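PDB 5H9D: heptaprenyl diphosphate synthase (HEPPP synthase) subunit 1 family protein from Staphylococcus aureus, which probably works as the smaller, non-catalytic component of a two-chain prenyl synthase that makes heptaprenyl diphosphate together with its catalytic partner chain. Local coordinates for residues L49-D52 with T53-R56; H69-L72 with I73-I77; E172-H175 with Y176-I180. All blocks are in the same frame, centred on the assembly; numbering follows the deposited sequence.

In the fold
The chain is largely helical and has no strands. The three contacts come in series along it. Interaction 1 lies on helix 43-65, near the centre of the chain. Interaction 2 lies on the next helix, 70-88, and its centre is about 11 Å away. The two touch: Thr50, Thr53 and Ser54 pack on Gly74 and Ile77. Interaction 3 lies on helix 174-180, its centre about 23 Å from that of interaction 1 and about 29 Å from that of interaction 2. Interactions 1 and 2 also reach the farnesyl pyrophosphate synthetase chain, the latter more extensively. Interaction 3 meets no other chain of the assembly. The contacts thus range from the core of the chain and the subunit interface to the periphery.

Interaction 1 of 3, residues L49-D52 with T53-R56; sequences LTID and TSMR
Asp52 and Arg56 meet because both carry CG anti to the backbone N (chi1 173° for Asp52) and because the Arg56 chain bends at chi3 (-51°). The bend turns the guanidinium end-on to the carboxylate. Arg56 NH1 lies 2.6 Å from Asp52 OD1, which sits close to the guanidinium plane. Arg56 NH2 binds Asp52 OD2 at 2.9 Å, from its syn side. The fit is not flat. The two group planes are 49° apart, and NH1 comes to OD1 from above the carboxylate. The pair still forms a two-nitrogen salt bridge across one helical turn. Asn28 touches both residues.

This is an i to i+4 pairing on helix 43-65, an inner helix of an all-helical chain that belongs to the terpene synthase clan. Thr53 OG1 donates a hydrogen bond to Leu49 O (2.5 Å). Thr53 N adds a weak bond to the same carbonyl. The polar OG1 of a buried threonine is thereby satisfied within its own helix. Next along, Ser54 N bonds to Thr50 O at 3.0 Å.

On another side of the helix, Ile51 and Met55 lie side by side, with CG1 of Ile51 4.1 Å from CG of Met55. Ile51 also packs on Phe81 and Ile101. Met55 reaches Asn105 and Lys108, and Asn111 of the farnesyl pyrophosphate synthetase chain.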
# COMPACT_ATOMS: atom_id res chain seq x y z
N LEU C 49 -3.43 14.51 -13.19
CA LEU C 49 -4.49 13.75 -13.84
C LEU C 49 -4.52 12.28 -13.32
O LEU C 49 -5.58 11.63 -13.29
CB LEU C 49 -4.31 13.81 -15.37
CG LEU C 49 -5.34 13.06 -16.25
CD1 LEU C 49 -6.78 13.64 -16.13
CD2 LEU C 49 -4.85 13.13 -17.68
N THR C 50 -3.36 11.77 -12.88
CA THR C 50 -3.26 10.41 -12.35
C THR C 50 -3.91 10.25 -10.97
O THR C 50 -4.64 9.30 -10.72
CB THR C 50 -1.82 9.94 -12.16
OG1 THR C 50 -1.01 10.43 -13.24
CG2 THR C 50 -1.76 8.43 -12.14
N ILE C 51 -3.61 11.17 -10.06
CA ILE C 51 -4.20 11.05 -8.75
C ILE C 51 -5.71 11.26 -8.83
O ILE C 51 -6.47 10.66 -8.05
CB ILE C 51 -3.52 12.01 -7.73
CG1 ILE C 51 -4.02 11.68 -6.33
CG2 ILE C 51 -3.77 13.43 -8.07
CD1 ILE C 51 -3.63 10.30 -5.87
N ASP C 52 -6.16 12.06 -9.79
CA ASP C 52 -7.57 12.30 -10.01
C ASP C 52 -8.20 11.00 -10.53
O ASP C 52 -9.37 10.68 -10.23
CB ASP C 52 -7.75 13.43 -11.04
CG ASP C 52 -9.22 13.65 -11.47
OD1 ASP C 52 -9.65 13.05 -12.48
OD2 ASP C 52 -9.96 14.42 -10.79
N THR C 53 -7.41 10.25 -11.30
CA THR C 53 -7.86 8.99 -11.89
C THR C 53 -8.02 7.85 -10.88
O THR C 53 -9.08 7.20 -10.82
CB THR C 53 -6.87 8.52 -13.02
OG1 THR C 53 -6.76 9.54 -14.02
CG2 THR C 53 -7.36 7.26 -13.68
N SER C 54 -6.99 7.58 -10.08
CA SER C 54 -7.12 6.51 -9.11
C SER C 54 -8.30 6.81 -8.19
O SER C 54 -9.22 5.99 -8.05
CB SER C 54 -5.83 6.33 -8.32
OG SER C 54 -5.37 7.56 -7.80
N MET C 55 -8.27 8.01 -7.60
CA MET C 55 -9.32 8.47 -6.70
C MET C 55 -10.74 8.25 -7.26
O MET C 55 -11.61 7.68 -6.59
CB MET C 55 -9.09 9.95 -6.40
CG MET C 55 -7.81 10.28 -5.61
SD MET C 55 -7.92 9.71 -3.94
CE MET C 55 -7.08 8.08 -4.04
N ARG C 56 -10.99 8.68 -8.49
CA ARG C 56 -12.33 8.49 -9.08
C ARG C 56 -12.61 7.01 -9.38
O ARG C 56 -13.78 6.58 -9.41
CB ARG C 56 -12.49 9.33 -10.34
CG ARG C 56 -13.85 9.15 -11.00
CD ARG C 56 -14.09 10.10 -12.17
NE ARG C 56 -13.82 11.49 -11.81
CZ ARG C 56 -12.66 12.10 -12.03
NH1 ARG C 56 -11.67 11.43 -12.63
NH2 ARG C 56 -12.48 13.36 -11.65

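Interaction 2 of 3, residues H69-L72 with I73-I77; sequences HSIL and IGDLI
Ile73 CD1 meets the imidazole of His69 at CE1, 3.8 Å away. The methyl comes obliquely to the ring, and the two side chains cross at a slant. In Ile73, CG1 stands anti to the carbonyl carbon (chi1 -52°). This turns it back toward the preceding turn, where it lies 3.6 Å from His69 O and 3.5 Å from Ser70 O. The isoleucine therefore packs on both the ring and the backbone of the residues before it.

One turn is also spanned by Ile71 and Asp75. Their side chains lie alongside each other and point the same way. The methyl CG2 of Ile71 is 3.3 Å from Asp75 OD2. That carboxylate oxygen has its hydrogen bond elsewhere, with ND1 of His81 in the farnesyl pyrophosphate synthetase chain.

Regular helix bonds set the spacing of these pairs. Gly74 N bonds to Ser70 O at 3.1 Å and is fairly straight (163°). Asp75 N bonds to Ile71 O at 2.9 Å, and Leu76 N to Leu72 O at 2.9 Å. Ser70 OG is hydrogen-bonded to Ser67 O.

The residues lie in the N-terminal part of helix 70-88 and just before it, and the sides have different neighbours. Leu72, Leu76 and His69 face the partner chain, against Ile85, Val138, Leu145 and Phe148 of the farnesyl pyrophosphate synthetase chain. Ile71 packs on Leu58 and Ile61 of helix 43-65. Ser54 of that helix packs against the carbonyl of Gly74, while Ile77 reaches Ile12 of helix 4-15.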
# COMPACT_ATOMS: atom_id res chain seq x y z
N HIS C 69 -10.96 -6.73 -6.72
CA HIS C 69 -9.67 -6.72 -7.38
C HIS C 69 -9.49 -5.41 -8.14
O HIS C 69 -8.39 -5.05 -8.52
CB HIS C 69 -9.56 -7.93 -8.33
CG HIS C 69 -9.22 -7.57 -9.76
ND1 HIS C 69 -7.94 -7.23 -10.16
CD2 HIS C 69 -10.00 -7.49 -10.87
CE1 HIS C 69 -7.95 -6.95 -11.45
NE2 HIS C 69 -9.19 -7.10 -11.90
N SER C 70 -10.58 -4.70 -8.34
CA SER C 70 -10.51 -3.41 -9.02
C SER C 70 -9.75 -2.37 -8.16
O SER C 70 -9.14 -1.43 -8.69
CB SER C 70 -11.92 -2.93 -9.31
OG SER C 70 -12.65 -3.99 -9.88
N ILE C 71 -9.81 -2.56 -6.84
CA ILE C 71 -9.15 -1.72 -5.86
C ILE C 71 -7.63 -1.72 -6.10
O ILE C 71 -6.99 -0.66 -6.02
CB ILE C 71 -9.43 -2.24 -4.40
CG1 ILE C 71 -10.94 -2.32 -4.15
CG2 ILE C 71 -8.78 -1.33 -3.35
CD1 ILE C 71 -11.31 -2.81 -2.73
N LEU C 72 -7.05 -2.89 -6.39
CA LEU C 72 -5.61 -2.98 -6.62
C LEU C 72 -5.20 -2.12 -7.79
O LEU C 72 -4.14 -1.50 -7.78
CB LEU C 72 -5.19 -4.42 -6.85
CG LEU C 72 -5.61 -5.27 -5.64
CD1 LEU C 72 -5.44 -6.73 -5.96
CD2 LEU C 72 -4.84 -4.86 -4.38
N ILE C 73 -6.05 -2.09 -8.81
CA ILE C 73 -5.83 -1.30 -10.00
C ILE C 73 -5.79 0.15 -9.57
O ILE C 73 -4.84 0.88 -9.89
CB ILE C 73 -6.98 -1.46 -10.98
CG1 ILE C 73 -7.24 -2.94 -11.23
CG2 ILE C 73 -6.66 -0.77 -12.27
CD1 ILE C 73 -6.15 -3.63 -12.02
N GLY C 74 -6.81 0.57 -8.84
CA GLY C 74 -6.89 1.95 -8.39
C GLY C 74 -5.69 2.35 -7.59
O GLY C 74 -5.27 3.50 -7.64
N ASP C 75 -5.13 1.40 -6.85
CA ASP C 75 -3.97 1.66 -6.02
C ASP C 75 -2.64 1.64 -6.78
O ASP C 75 -1.66 2.27 -6.39
CB ASP C 75 -3.94 0.66 -4.88
CG ASP C 75 -4.94 1.02 -3.78
OD1 ASP C 75 -4.88 2.16 -3.25
OD2 ASP C 75 -5.78 0.15 -3.44
N LEU C 76 -2.60 0.90 -7.89
CA LEU C 76 -1.39 0.86 -8.70
C LEU C 76 -1.26 2.23 -9.35
O LEU C 76 -0.18 2.82 -9.39
CB LEU C 76 -1.52 -0.21 -9.80
CG LEU C 76 -0.39 -0.21 -10.84
CD1 LEU C 76 0.86 -0.69 -10.23
CD2 LEU C 76 -0.79 -1.09 -11.98
N ILE C 77 -2.37 2.73 -9.87
CA ILE C 77 -2.42 4.02 -10.52
C ILE C 77 -2.02 5.07 -9.50
O ILE C 77 -1.39 6.10 -9.81
CB ILE C 77 -3.84 4.27 -11.06
CG1 ILE C 77 -4.20 3.14 -12.03
CG2 ILE C 77 -3.91 5.61 -11.77
CD1 ILE C 77 -5.59 3.21 -12.63

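Interaction 3 of 3, residues E172-H175 with Y176-I180; sequences EVKH and YLHDI
Tyr176 lays its ring against Glu172 and Val173, the two residues that lead into the helix. Glu172 CG stands over one face of the ring in a CH-pi contact, 4.1 Å from the ring centroid and 21° off the normal. The methylene sits toward the rim, and the carboxylate plane is almost perpendicular to the ring. Val173 N lies at the ring edge, near its plane. Val173 CG1 sits beside Tyr176 CD2, off the plane and on the side away from Glu172 CG. The two side chains thus approach the CD2 side of the ring from opposite sides of its plane.

The second close group is Lys174 with His178. Their side chains run alongside each other, and Lys174 CD lies 3.3 Å from His178 CE1. His178 gives Lys174 O two hydrogen bonds. The one from His178 N measures 3.0 Å and is nearly straight (172°). The other comes from the ring atom His178 ND1. It is modelled very short, so its exact length is doubtful.

These contacts mark the N-terminal start of the short helix 174-180, with Val173 at the N-cap position. Leu177 N gives Val173 O a weak bond. Leu177 is buried against Phe165, Lys166 and Asn169, and Lys174 makes a cation-pi contact with Phe165.

Glu172 is buried too, whereas Val173, Lys174 and Tyr176 also border solvent. Side chains hardly meet at the exposed His175 and Asp179, which come no nearer than 4.5 Å, from His175 CB to Asp179 OD2. The link between them is in the backbone, Asp179 N to His175 O at 3.1 Å. Tyr176 O accepts from both Asp179 N and Ile180 N, which reach it from opposite faces of its plane.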
# COMPACT_ATOMS: atom_id res chain seq x y z
N GLU C 172 -26.53 10.18 -1.81
CA GLU C 172 -27.45 11.31 -1.97
C GLU C 172 -28.18 11.11 -3.31
O GLU C 172 -27.59 10.60 -4.27
CB GLU C 172 -26.67 12.65 -1.93
CG GLU C 172 -26.76 13.39 -0.56
CD GLU C 172 -25.46 13.39 0.27
OE1 GLU C 172 -24.45 12.75 -0.11
OE2 GLU C 172 -25.45 14.06 1.34
N VAL C 173 -29.47 11.47 -3.38
CA VAL C 173 -30.24 11.26 -4.62
C VAL C 173 -30.11 12.37 -5.68
O VAL C 173 -29.79 13.51 -5.36
CB VAL C 173 -31.75 10.97 -4.31
CG1 VAL C 173 -32.45 12.21 -3.77
CG2 VAL C 173 -32.44 10.43 -5.57
N LYS C 174 -30.33 12.00 -6.94
CA LYS C 174 -30.22 12.93 -8.07
C LYS C 174 -30.74 14.30 -7.71
O LYS C 174 -29.98 15.26 -7.73
CB LYS C 174 -31.00 12.42 -9.30
CG LYS C 174 -30.60 11.03 -9.80
CD LYS C 174 -29.41 11.04 -10.75
CE LYS C 174 -29.17 9.62 -11.28
NZ LYS C 174 -27.95 9.47 -12.13
N HIS C 175 -32.03 14.39 -7.37
CA HIS C 175 -32.63 15.67 -7.00
C HIS C 175 -31.55 16.48 -6.26
O HIS C 175 -30.96 17.41 -6.83
CB HIS C 175 -33.85 15.48 -6.08
CG HIS C 175 -34.72 14.30 -6.42
ND1 HIS C 175 -36.09 14.35 -6.33
CD2 HIS C 175 -34.40 13.02 -6.74
CE1 HIS C 175 -36.59 13.15 -6.58
NE2 HIS C 175 -35.59 12.32 -6.83
N TYR C 176 -31.30 16.10 -5.00
CA TYR C 176 -30.28 16.75 -4.17
C TYR C 176 -29.18 17.35 -5.03
O TYR C 176 -29.18 18.52 -5.38
CB TYR C 176 -29.57 15.73 -3.28
CG TYR C 176 -30.24 15.21 -2.05
CD1 TYR C 176 -30.57 16.04 -0.99
CD2 TYR C 176 -30.39 13.83 -1.87
CE1 TYR C 176 -31.00 15.51 0.23
CE2 TYR C 176 -30.81 13.29 -0.67
CZ TYR C 176 -31.12 14.13 0.38
OH TYR C 176 -31.52 13.58 1.57
N LEU C 177 -28.23 16.47 -5.35
CA LEU C 177 -27.04 16.77 -6.13
C LEU C 177 -27.20 17.79 -7.22
O LEU C 177 -26.47 18.77 -7.27
CB LEU C 177 -26.48 15.48 -6.72
CG LEU C 177 -25.49 15.63 -7.88
CD1 LEU C 177 -24.42 16.64 -7.54
CD2 LEU C 177 -24.87 14.29 -8.20
N HIS C 178 -28.13 17.54 -8.12
CA HIS C 178 -28.35 18.43 -9.24
C HIS C 178 -28.77 19.82 -8.76
O HIS C 178 -28.59 20.80 -9.48
CB HIS C 178 -29.35 17.79 -10.21
CG HIS C 178 -28.94 16.43 -10.68
ND1 HIS C 178 -29.10 15.28 -9.92
CD2 HIS C 178 -28.31 16.03 -11.82
CE1 HIS C 178 -28.59 14.25 -10.57
NE2 HIS C 178 -28.11 14.67 -11.72
N ASP C 179 -29.30 19.90 -7.54
CA ASP C 179 -29.69 21.18 -6.96
C ASP C 179 -28.51 21.86 -6.23
O ASP C 179 -28.16 22.98 -6.56
CB ASP C 179 -30.89 21.01 -6.01
CG ASP C 179 -32.22 20.85 -6.75
OD1 ASP C 179 -32.57 21.71 -7.60
OD2 ASP C 179 -32.94 19.86 -6.49
N ILE C 180 -27.89 21.19 -5.25
CA ILE C 180 -26.75 21.82 -4.56
C ILE C 180 -25.58 22.10 -5.50
O ILE C 180 -24.63 22.79 -5.12
CB ILE C 180 -26.21 21.00 -3.28
CG1 ILE C 180 -26.07 19.51 -3.57
CG2 ILE C 180 -27.15 21.18 -2.10
CD1 ILE C 180 -26.07 18.66 -2.28